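Local coordinates for protein Myo-inositol phosphohydrolase (Mitsuokella multacida, PDB 4WU3) that probably removes phosphate groups from myo-inositol phosphates such as phytate, acting as a phytase with two tandem domains related to protein tyrosine phosphatases, at residues H140-D145 and D213-D218; F207-Q212 and D219-K224; P46-K51 and V134-N139. The protein carries 2 engineered substitutions. All coordinates share one frame; numbering follows the deposited sequence.

Contact 1 (H140-D145 and D213-D218); sequences HDWGND and DHFRPD
Trp142 meets the 213-218 loop with the rim of its indole, NE1 donating its N-H in a hydrogen bond to the carbonyl oxygen Asp213 O at 2.8 Å. The acceptor lies in the ring plane and the N-H aims almost straight at it (164°). CG sits beside the backbone N and opposite the carbonyl carbon (chi1 -75°), which carries the broad ring across to the other loop. Tryptophan suits this place because one edge can bond while the rest packs: Trp142 CZ2 lies 3.5 Å from Phe215 CE2, the two six-membered rings nearly parallel but displaced, with little ring-over-ring contact. His214 instead turns its edge toward the face of the five-membered indole ring, an offset edge-to-face pair with planes at 89°, and its NE2 stands 3.0 Å from His140 O. Beside this aromatic cluster Asp141 OD2 and Asp213 OD2 come within 2.7 Å, their carboxylates almost perpendicular. The 213-218 loop probably corresponds to the general-acid loop of PTP-like phytases, and its His214 touches bound inositol tetrakisphosphate. Further back, His140 CB lies over the rim of one indole face, while Asp213 OD1 lies 3.7 Å above the centre of the His214 imidazole. A water joins the two backbones, accepting from Asp213 N and donating to Asp141 O. From the second subunit, Tyr292 meets Trp142 edge-to-face and Lys295 makes a cation-pi contact with Phe215.

Contact 2 (F207-Q212 and D219-K224); sequences FRLTLQ and DPDVDK
Lys224 leaves its helix with the aliphatic chain stretched out, CG opposite the backbone N (chi1 -179°) and a bend only at the last torsion, and this full length lets NZ hydrogen-bond to the strand carbonyl Arg208 O at 2.9 Å. The ammonium approaches nearly along the C=O axis, and Glu149 supplies a salt-bridge partner for the same nitrogen. On the way the methylenes serve as an apolar surface: Lys224 CG lies 3.9 Å from Phe207 CZ, and Lys224 CD lies 3.7 Å from Leu209 CD2. One turn earlier Asp221, which also faces the strand, places OD2 3.6 Å from Leu211 CD2. Its carboxylate also works through water. One water accepts from the Thr210 N-H and can donate to Asp221 OD1; a second lies 2.7 Å from Asp221 OD2, to which it can donate, with a weak, long link to Thr210 O. An inverse gamma turn centred on Thr210 marks this part of the strand. Leu209 and Leu211 add the branched apolar bulk, resting also on Phe252 of helix 247-261. Strand and helix run antiparallel (172°), their axes 9.5 Å apart, as the first half of the beta-alpha-beta crossover from strand 205-211 through helix 219-230 to parallel strand 237-241 in the PTP-like domain.

Contact 3 (P46-K51 and V134-N139); sequences PKLALK and VSWFAN
Leu50 lays its CD1 methyl over the centre of the Trp136 six-membered ring, 3.8 Å from the centroid, a CH-pi contact almost on the ring normal. The two side chains run side by side in the same direction, so the leucine branch covers the broad plate. That methyl also fills the hollow between the indole and Val134, Leu50 CD1 reaching Val134 CB at 3.8 Å. Two residues back, Leu48 wedges in at the base of the tryptophan, its CD1 3.9 Å from Trp136 CB, while Leu48 CD2 comes obliquely to the indole near Trp136 CD1. Branched leucines suit these positions: Leu48 uses both methyls against Trp136, whereas Leu50 lays one over the ring face. Gln159 and Leu160 of helix 149-161 close in on Trp136 as well.

The other face carries Ala49, Lys51, Ser135 and Phe137. Ala49 is a mere bump, with Tyr172 and Ile181 lying against it. In Lys51, chi1 of 59° sets CG 3.9 Å from Phe137 CB, and the bend at the next bond turns the rest of the chain along Ser135. Its NZ forms a salt bridge with Asp53, which also accepts from Ser135 OG; Phe174 meets both Lys51, as a cation-pi partner, and Phe137, edge-to-face.

Between the faces, Ala49-Phe137 is a hydrogen-bonded pair with straight bonds, Ala49 N to Phe137 O at 2.8 Å and Phe137 N to Ala49 O at 2.7 Å. Lys51-Ser135 is another, somewhat less straight, and Leu50-Trp136 the non-hydrogen-bonded pair between them. Ala138 CB nestles 3.3 Å from Lys47 O, and waters bridge Pro46 O to Phe137 O and Lys47 O to Asn139 N. This is an antiparallel pairing of strands 49-54 and 132-137, probably part of the small partial beta-barrel beside the PTP-like core in these phytases.

Following the chain, contact 3 comes first: residues 46-51 wait through 82 residues until 134-139 returns to pair with them. Contact 1 opens at the very next residue, 140, and closes at 213-218 after a further 67. Before that closure, 207-212 has already begun contact 2, which ends at 219-224, so contacts 1 and 2 cross, while contact 3 stands in series with both. The crossing pair touch, with Asn144 O probably bonded to Gln212 NE2 and Pro217 packed on Leu211 and Val222. Gly143 rests on Ala138 and Leu48, so contact 1 joins the antiparallel sheet of contact 3 to the strand and helix of contact 2.

Contact 1 (H140-D145 and D213-D218)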
loop_
_atom_site.group_PDB
_atom_site.type_symbol
_atom_site.label_atom_id
_atom_site.label_comp_id
_atom_site.label_asym_id
_atom_site.label_seq_id
_atom_site.Cartn_x
_atom_site.Cartn_y
_atom_site.Cartn_z
ATOM N N HIS A 140 4.524 -12.008 7.679
ATOM C CA HIS A 140 4.625 -10.545 7.717
ATOM C C HIS A 140 4.290 -9.958 9.080
ATOM O O HIS A 140 4.042 -8.762 9.168
ATOM C CB HIS A 140 3.685 -9.883 6.710
ATOM C CG HIS A 140 3.948 -10.248 5.287
ATOM N ND1 HIS A 140 5.014 -9.743 4.575
ATOM C CD2 HIS A 140 3.251 -11.025 4.423
ATOM C CE1 HIS A 140 4.981 -10.219 3.343
ATOM N NE2 HIS A 140 3.924 -11.004 3.226
ATOM N N ASP A 141 4.284 -10.786 10.126
ATOM C CA ASP A 141 3.921 -10.353 11.488
ATOM C C ASP A 141 2.532 -9.713 11.562
ATOM O O ASP A 141 2.318 -8.721 12.284
ATOM C CB ASP A 141 4.967 -9.400 12.066
ATOM C CG ASP A 141 4.759 -9.138 13.547
ATOM O OD1 ASP A 141 4.119 -9.973 14.244
ATOM O OD2 ASP A 141 5.241 -8.085 14.018
ATOM N N TRP A 142 1.587 -10.297 10.822
ATOM C CA TRP A 142 0.223 -9.789 10.772
ATOM C C TRP A 142 -0.768 -10.724 11.468
ATOM O O TRP A 142 -1.891 -10.951 10.990
ATOM C CB TRP A 142 -0.191 -9.530 9.322
ATOM C CG TRP A 142 0.429 -8.268 8.724
ATOM C CD1 TRP A 142 0.888 -7.181 9.403
ATOM C CD2 TRP A 142 0.616 -7.981 7.336
ATOM N NE1 TRP A 142 1.352 -6.232 8.527
ATOM C CE2 TRP A 142 1.197 -6.698 7.251
ATOM C CE3 TRP A 142 0.368 -8.693 6.153
ATOM C CZ2 TRP A 142 1.537 -6.116 6.033
ATOM C CZ3 TRP A 142 0.690 -8.109 4.946
ATOM C CH2 TRP A 142 1.262 -6.835 4.888
ATOM N N GLY A 143 -0.356 -11.235 12.626
ATOM C CA GLY A 143 -1.167 -12.195 13.374
ATOM C C GLY A 143 -2.560 -11.684 13.691
ATOM O O GLY A 143 -3.495 -12.470 13.821
ATOM N N ASN A 144 -2.693 -10.367 13.834
ATOM C CA ASN A 144 -3.973 -9.744 14.149
ATOM C C ASN A 144 -4.440 -8.838 13.014
ATOM O O ASN A 144 -5.110 -7.818 13.226
ATOM C CB ASN A 144 -3.887 -8.986 15.474
ATOM C CG ASN A 144 -3.954 -9.916 16.673
ATOM O OD1 ASN A 144 -4.607 -10.954 16.613
ATOM N ND2 ASN A 144 -3.287 -9.548 17.768
ATOM N N ASP A 145 -4.087 -9.247 11.800
ATOM C CA ASP A 145 -4.418 -8.505 10.595
ATOM C C ASP A 145 -5.876 -8.046 10.565
ATOM O O ASP A 145 -6.794 -8.859 10.593
ATOM C CB ASP A 145 -4.139 -9.390 9.389
ATOM C CG ASP A 145 -4.228 -8.648 8.090
ATOM O OD1 ASP A 145 -4.248 -7.395 8.099
ATOM O OD2 ASP A 145 -4.283 -9.325 7.043
ATOM N N ASP A 213 2.229 -4.191 12.223
ATOM C CA ASP A 213 3.593 -4.120 11.757
ATOM C C ASP A 213 3.587 -3.671 10.301
ATOM O O ASP A 213 2.704 -4.038 9.526
ATOM C CB ASP A 213 4.252 -5.489 11.901
ATOM C CG ASP A 213 5.761 -5.433 11.873
ATOM O OD1 ASP A 213 6.349 -4.383 11.535
ATOM O OD2 ASP A 213 6.373 -6.466 12.192
ATOM N N HIS A 214 4.574 -2.849 9.956
ATOM C CA HIS A 214 4.825 -2.406 8.574
ATOM C C HIS A 214 4.105 -1.131 8.107
ATOM O O HIS A 214 4.421 -0.623 7.043
ATOM C CB HIS A 214 4.541 -3.543 7.593
ATOM C CG HIS A 214 5.337 -4.784 7.868
ATOM N ND1 HIS A 214 6.717 -4.820 7.804
ATOM C CD2 HIS A 214 4.944 -6.036 8.193
ATOM C CE1 HIS A 214 7.135 -6.039 8.094
ATOM N NE2 HIS A 214 6.079 -6.799 8.322
ATOM N N PHE A 215 3.174 -0.606 8.896
ATOM C CA PHE A 215 2.342 0.500 8.464
ATOM C C PHE A 215 2.351 1.629 9.471
ATOM O O PHE A 215 2.714 1.438 10.629
ATOM C CB PHE A 215 0.893 0.058 8.297
ATOM C CG PHE A 215 0.676 -0.962 7.218
ATOM C CD1 PHE A 215 1.051 -0.702 5.909
ATOM C CD2 PHE A 215 0.069 -2.167 7.510
ATOM C CE1 PHE A 215 0.837 -1.632 4.923
ATOM C CE2 PHE A 215 -0.153 -3.097 6.529
ATOM C CZ PHE A 215 0.236 -2.833 5.232
ATOM N N ARG A 216 1.935 2.804 9.016
ATOM C CA ARG A 216 1.735 3.960 9.882
ATOM C C ARG A 216 0.555 3.703 10.790
ATOM O O ARG A 216 -0.307 2.897 10.466
ATOM C CB ARG A 216 1.433 5.200 9.039
ATOM C CG ARG A 216 0.352 4.956 7.981
ATOM C CD ARG A 216 -0.326 6.248 7.563
ATOM N NE ARG A 216 -1.065 6.819 8.683
ATOM C CZ ARG A 216 -1.814 7.911 8.611
ATOM N NH1 ARG A 216 -1.928 8.572 7.463
ATOM N NH2 ARG A 216 -2.459 8.336 9.686
ATOM N N PRO A 217 0.486 4.411 11.918
ATOM C CA PRO A 217 -0.754 4.413 12.698
ATOM C C PRO A 217 -1.906 5.064 11.910
ATOM O O PRO A 217 -1.677 6.033 11.185
ATOM C CB PRO A 217 -0.400 5.290 13.894
ATOM C CG PRO A 217 0.617 6.233 13.358
ATOM C CD PRO A 217 1.431 5.440 12.383
ATOM N N ASP A 218 -3.117 4.520 12.023
ATOM C CA ASP A 218 -4.296 5.173 11.459
ATOM C C ASP A 218 -4.660 6.371 12.323
ATOM O O ASP A 218 -4.301 6.435 13.499
ATOM C CB ASP A 218 -5.482 4.208 11.387
ATOM C CG ASP A 218 -5.297 3.142 10.326
ATOM O OD1 ASP A 218 -4.596 3.413 9.326
ATOM O OD2 ASP A 218 -5.850 2.030 10.489
HETATM O O HOH W 1 1.302 -6.499 13.731
#

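Contact 2 (F207-Q212 and D219-K224)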
loop_
_atom_site.group_PDB
_atom_site.type_symbol
_atom_site.label_atom_id
_atom_site.label_comp_id
_atom_site.label_asym_id
_atom_site.label_seq_id
_atom_site.Cartn_x
_atom_site.Cartn_y
_atom_site.Cartn_z
ATOM N N PHE A 207 1.063 2.053 28.312
ATOM C CA PHE A 207 0.098 2.542 27.337
ATOM C C PHE A 207 0.218 1.722 26.052
ATOM O O PHE A 207 1.319 1.488 25.555
ATOM C CB PHE A 207 0.323 4.020 27.053
ATOM C CG PHE A 207 -0.673 4.608 26.103
ATOM C CD1 PHE A 207 -1.960 4.895 26.527
ATOM C CD2 PHE A 207 -0.323 4.879 24.786
ATOM C CE1 PHE A 207 -2.891 5.432 25.660
ATOM C CE2 PHE A 207 -1.250 5.425 23.911
ATOM C CZ PHE A 207 -2.538 5.702 24.350
ATOM N N ARG A 208 -0.914 1.279 25.531
ATOM C CA ARG A 208 -0.939 0.405 24.367
ATOM C C ARG A 208 -1.618 1.067 23.183
ATOM O O ARG A 208 -2.674 1.673 23.319
ATOM C CB ARG A 208 -1.691 -0.887 24.702
ATOM C CG ARG A 208 -1.829 -1.873 23.547
ATOM C CD ARG A 208 -0.536 -2.618 23.278
ATOM N NE ARG A 208 -0.719 -3.788 22.411
ATOM C CZ ARG A 208 -1.057 -5.004 22.840
ATOM N NH1 ARG A 208 -1.269 -5.224 24.124
ATOM N NH2 ARG A 208 -1.183 -6.011 21.981
ATOM N N LEU A 209 -0.979 0.952 22.029
ATOM C CA LEU A 209 -1.611 1.171 20.743
ATOM C C LEU A 209 -1.434 -0.085 19.952
ATOM O O LEU A 209 -0.318 -0.565 19.830
ATOM C CB LEU A 209 -0.913 2.287 19.982
ATOM C CG LEU A 209 -1.082 3.664 20.577
ATOM C CD1 LEU A 209 -0.348 4.666 19.704
ATOM C CD2 LEU A 209 -2.557 3.989 20.681
ATOM N N THR A 210 -2.511 -0.611 19.386
ATOM C CA THR A 210 -2.436 -1.870 18.658
ATOM C C THR A 210 -2.123 -1.671 17.167
ATOM O O THR A 210 -2.985 -1.858 16.315
ATOM C CB THR A 210 -3.739 -2.658 18.842
ATOM O OG1 THR A 210 -4.860 -1.805 18.580
ATOM C CG2 THR A 210 -3.828 -3.158 20.275
ATOM N N LEU A 211 -0.875 -1.316 16.861
ATOM C CA LEU A 211 -0.477 -0.973 15.489
ATOM C C LEU A 211 0.032 -2.173 14.712
ATOM O O LEU A 211 0.854 -2.942 15.213
ATOM C CB LEU A 211 0.630 0.080 15.489
ATOM C CG LEU A 211 0.330 1.354 16.257
ATOM C CD1 LEU A 211 1.432 2.378 16.032
ATOM C CD2 LEU A 211 -1.014 1.908 15.844
ATOM N N GLN A 212 -0.449 -2.310 13.481
ATOM C CA GLN A 212 -0.015 -3.375 12.604
ATOM C C GLN A 212 1.429 -3.131 12.196
ATOM O O GLN A 212 1.801 -2.009 11.840
ATOM C CB GLN A 212 -0.883 -3.436 11.335
ATOM C CG GLN A 212 -2.368 -3.620 11.574
ATOM C CD GLN A 212 -2.720 -5.015 12.050
ATOM O OE1 GLN A 212 -2.362 -6.001 11.412
ATOM N NE2 GLN A 212 -3.438 -5.104 13.169
ATOM N N ASP A 219 -5.380 7.313 11.730
ATOM C CA ASP A 219 -5.746 8.565 12.395
ATOM C C ASP A 219 -6.330 8.408 13.821
ATOM O O ASP A 219 -5.937 9.139 14.724
ATOM C CB ASP A 219 -6.719 9.362 11.517
ATOM C CG ASP A 219 -6.078 9.887 10.237
ATOM O OD1 ASP A 219 -4.860 9.691 10.032
ATOM O OD2 ASP A 219 -6.792 10.518 9.420
ATOM N N PRO A 220 -7.285 7.481 14.022
ATOM C CA PRO A 220 -7.872 7.373 15.363
ATOM C C PRO A 220 -6.854 6.981 16.438
ATOM O O PRO A 220 -7.009 7.376 17.599
ATOM C CB PRO A 220 -8.938 6.278 15.205
ATOM C CG PRO A 220 -9.259 6.258 13.752
ATOM C CD PRO A 220 -8.006 6.659 13.029
ATOM N N ASP A 221 -5.830 6.213 16.047
ATOM C CA ASP A 221 -4.734 5.840 16.947
ATOM C C ASP A 221 -3.767 6.997 17.223
ATOM O O ASP A 221 -3.196 7.111 18.309
ATOM C CB ASP A 221 -3.959 4.658 16.370
ATOM C CG ASP A 221 -4.627 3.329 16.659
ATOM O OD1 ASP A 221 -5.216 3.187 17.748
ATOM O OD2 ASP A 221 -4.556 2.422 15.809
ATOM N N VAL A 222 -3.574 7.852 16.226
ATOM C CA VAL A 222 -2.894 9.107 16.458
ATOM C C VAL A 222 -3.712 9.910 17.477
ATOM O O VAL A 222 -3.160 10.408 18.447
ATOM C CB VAL A 222 -2.705 9.905 15.154
ATOM C CG1 VAL A 222 -2.020 11.241 15.432
ATOM C CG2 VAL A 222 -1.906 9.098 14.145
ATOM N N ASP A 223 -5.027 10.011 17.285
ATOM C CA ASP A 223 -5.860 10.780 18.228
ATOM C C ASP A 223 -5.730 10.240 19.657
ATOM O O ASP A 223 -5.670 10.999 20.638
ATOM C CB ASP A 223 -7.345 10.718 17.840
ATOM C CG ASP A 223 -7.731 11.707 16.736
ATOM O OD1 ASP A 223 -6.880 12.471 16.236
ATOM O OD2 ASP A 223 -8.923 11.709 16.368
ATOM N N LYS A 224 -5.730 8.915 19.759
ATOM C CA LYS A 224 -5.645 8.249 21.038
ATOM C C LYS A 224 -4.310 8.551 21.709
ATOM O O LYS A 224 -4.270 8.861 22.899
ATOM C CB LYS A 224 -5.834 6.742 20.868
ATOM C CG LYS A 224 -5.778 5.999 22.183
ATOM C CD LYS A 224 -5.920 4.496 22.014
ATOM C CE LYS A 224 -6.076 3.838 23.381
ATOM N NZ LYS A 224 -5.496 2.470 23.391
HETATM O O HOH W 2 -4.933 1.053 19.325
HETATM O O HOH W 3 -5.681 0.039 16.147
#

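Contact 3 (P46-K51 and V134-N139)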
loop_
_atom_site.group_PDB
_atom_site.type_symbol
_atom_site.label_atom_id
_atom_site.label_comp_id
_atom_site.label_asym_id
_atom_site.label_seq_id
_atom_site.Cartn_x
_atom_site.Cartn_y
_atom_site.Cartn_z
ATOM N N PRO A 46 2.974 -23.347 11.278
ATOM C CA PRO A 46 1.538 -23.102 11.343
ATOM C C PRO A 46 1.215 -21.669 10.941
ATOM O O PRO A 46 2.106 -20.817 10.909
ATOM C CB PRO A 46 1.199 -23.340 12.812
ATOM C CG PRO A 46 2.483 -23.129 13.541
ATOM C CD PRO A 46 3.558 -23.602 12.604
ATOM N N LYS A 47 -0.048 -21.400 10.631
ATOM C CA LYS A 47 -0.428 -20.060 10.230
ATOM C C LYS A 47 -0.139 -19.077 11.363
ATOM O O LYS A 47 0.226 -17.935 11.122
ATOM C CB LYS A 47 -1.909 -19.981 9.830
ATOM C CG LYS A 47 -2.231 -18.700 9.067
ATOM C CD LYS A 47 -3.652 -18.191 9.277
ATOM C CE LYS A 47 -3.725 -16.696 8.982
ATOM N NZ LYS A 47 -5.089 -16.241 8.588
ATOM N N LEU A 48 -0.315 -19.520 12.601
ATOM C CA LEU A 48 -0.079 -18.658 13.749
ATOM C C LEU A 48 0.817 -19.379 14.733
ATOM O O LEU A 48 0.391 -20.335 15.378
ATOM C CB LEU A 48 -1.401 -18.283 14.425
ATOM C CG LEU A 48 -1.314 -17.176 15.481
ATOM C CD1 LEU A 48 -1.007 -15.840 14.828
ATOM C CD2 LEU A 48 -2.611 -17.083 16.264
ATOM N N ALA A 49 2.060 -18.924 14.850
ATOM C CA ALA A 49 3.038 -19.649 15.649
ATOM C C ALA A 49 3.459 -18.878 16.887
ATOM O O ALA A 49 3.787 -17.692 16.819
ATOM C CB ALA A 49 4.246 -19.994 14.804
ATOM N N LEU A 50 3.444 -19.555 18.030
ATOM C CA LEU A 50 3.919 -18.942 19.257
ATOM C C LEU A 50 5.417 -19.021 19.191
ATOM O O LEU A 50 5.960 -20.105 19.040
ATOM C CB LEU A 50 3.393 -19.675 20.488
ATOM C CG LEU A 50 3.895 -19.195 21.860
ATOM C CD1 LEU A 50 3.645 -17.707 22.063
ATOM C CD2 LEU A 50 3.235 -19.982 22.981
ATOM N N LYS A 51 6.090 -17.878 19.287
ATOM C CA LYS A 51 7.540 -17.873 19.213
ATOM C C LYS A 51 8.169 -16.903 20.197
ATOM O O LYS A 51 7.496 -16.051 20.782
ATOM C CB LYS A 51 8.014 -17.575 17.789
ATOM C CG LYS A 51 7.538 -16.246 17.237
ATOM C CD LYS A 51 8.446 -15.094 17.623
ATOM C CE LYS A 51 8.291 -13.966 16.609
ATOM N NZ LYS A 51 9.060 -12.751 16.968
ATOM N N VAL A 134 7.374 -13.485 24.408
ATOM C CA VAL A 134 6.856 -14.318 23.330
ATOM C C VAL A 134 5.724 -13.606 22.604
ATOM O O VAL A 134 5.108 -12.682 23.141
ATOM C CB VAL A 134 6.319 -15.644 23.881
ATOM C CG1 VAL A 134 7.405 -16.355 24.665
ATOM C CG2 VAL A 134 5.099 -15.389 24.752
ATOM N N SER A 135 5.442 -14.039 21.385
ATOM C CA SER A 135 4.349 -13.447 20.622
ATOM C C SER A 135 3.799 -14.451 19.636
ATOM O O SER A 135 4.446 -15.432 19.329
ATOM C CB SER A 135 4.818 -12.190 19.869
ATOM O OG SER A 135 5.701 -12.526 18.812
ATOM N N TRP A 136 2.596 -14.186 19.148
ATOM C CA TRP A 136 1.974 -15.021 18.147
ATOM C C TRP A 136 2.251 -14.449 16.764
ATOM O O TRP A 136 1.781 -13.360 16.404
ATOM C CB TRP A 136 0.470 -15.166 18.427
ATOM C CG TRP A 136 0.216 -16.132 19.520
ATOM C CD1 TRP A 136 -0.090 -17.456 19.389
ATOM C CD2 TRP A 136 0.289 -15.873 20.924
ATOM N NE1 TRP A 136 -0.228 -18.032 20.629
ATOM C CE2 TRP A 136 0.005 -17.079 21.585
ATOM C CE3 TRP A 136 0.562 -14.734 21.686
ATOM C CZ2 TRP A 136 -0.021 -17.179 22.968
ATOM C CZ3 TRP A 136 0.544 -14.837 23.055
ATOM C CH2 TRP A 136 0.249 -16.052 23.685
ATOM N N PHE A 137 3.032 -15.199 15.997
ATOM C CA PHE A 137 3.509 -14.729 14.709
ATOM C C PHE A 137 2.818 -15.408 13.524
ATOM O O PHE A 137 2.749 -16.630 13.443
ATOM C CB PHE A 137 5.019 -14.948 14.618
ATOM C CG PHE A 137 5.616 -14.496 13.322
ATOM C CD1 PHE A 137 6.057 -13.208 13.160
ATOM C CD2 PHE A 137 5.733 -15.372 12.269
ATOM C CE1 PHE A 137 6.607 -12.799 11.956
ATOM C CE2 PHE A 137 6.280 -14.969 11.072
ATOM C CZ PHE A 137 6.713 -13.682 10.910
ATOM N N ALA A 138 2.304 -14.588 12.617
ATOM C CA ALA A 138 1.886 -15.034 11.291
ATOM C C ALA A 138 2.777 -14.349 10.244
ATOM O O ALA A 138 3.522 -13.419 10.570
ATOM C CB ALA A 138 0.424 -14.679 11.050
ATOM N N ASN A 139 2.687 -14.786 8.991
ATOM C CA ASN A 139 3.490 -14.186 7.923
ATOM C C ASN A 139 3.393 -12.669 7.924
ATOM O O ASN A 139 2.318 -12.119 8.132
ATOM C CB ASN A 139 3.072 -14.720 6.551
ATOM C CG ASN A 139 3.456 -16.174 6.348
ATOM O OD1 ASN A 139 4.463 -16.656 6.887
ATOM N ND2 ASN A 139 2.646 -16.890 5.568
HETATM O O HOH W 4 3.817 -18.423 11.510
HETATM O O HOH W 5 0.682 -16.995 8.467
#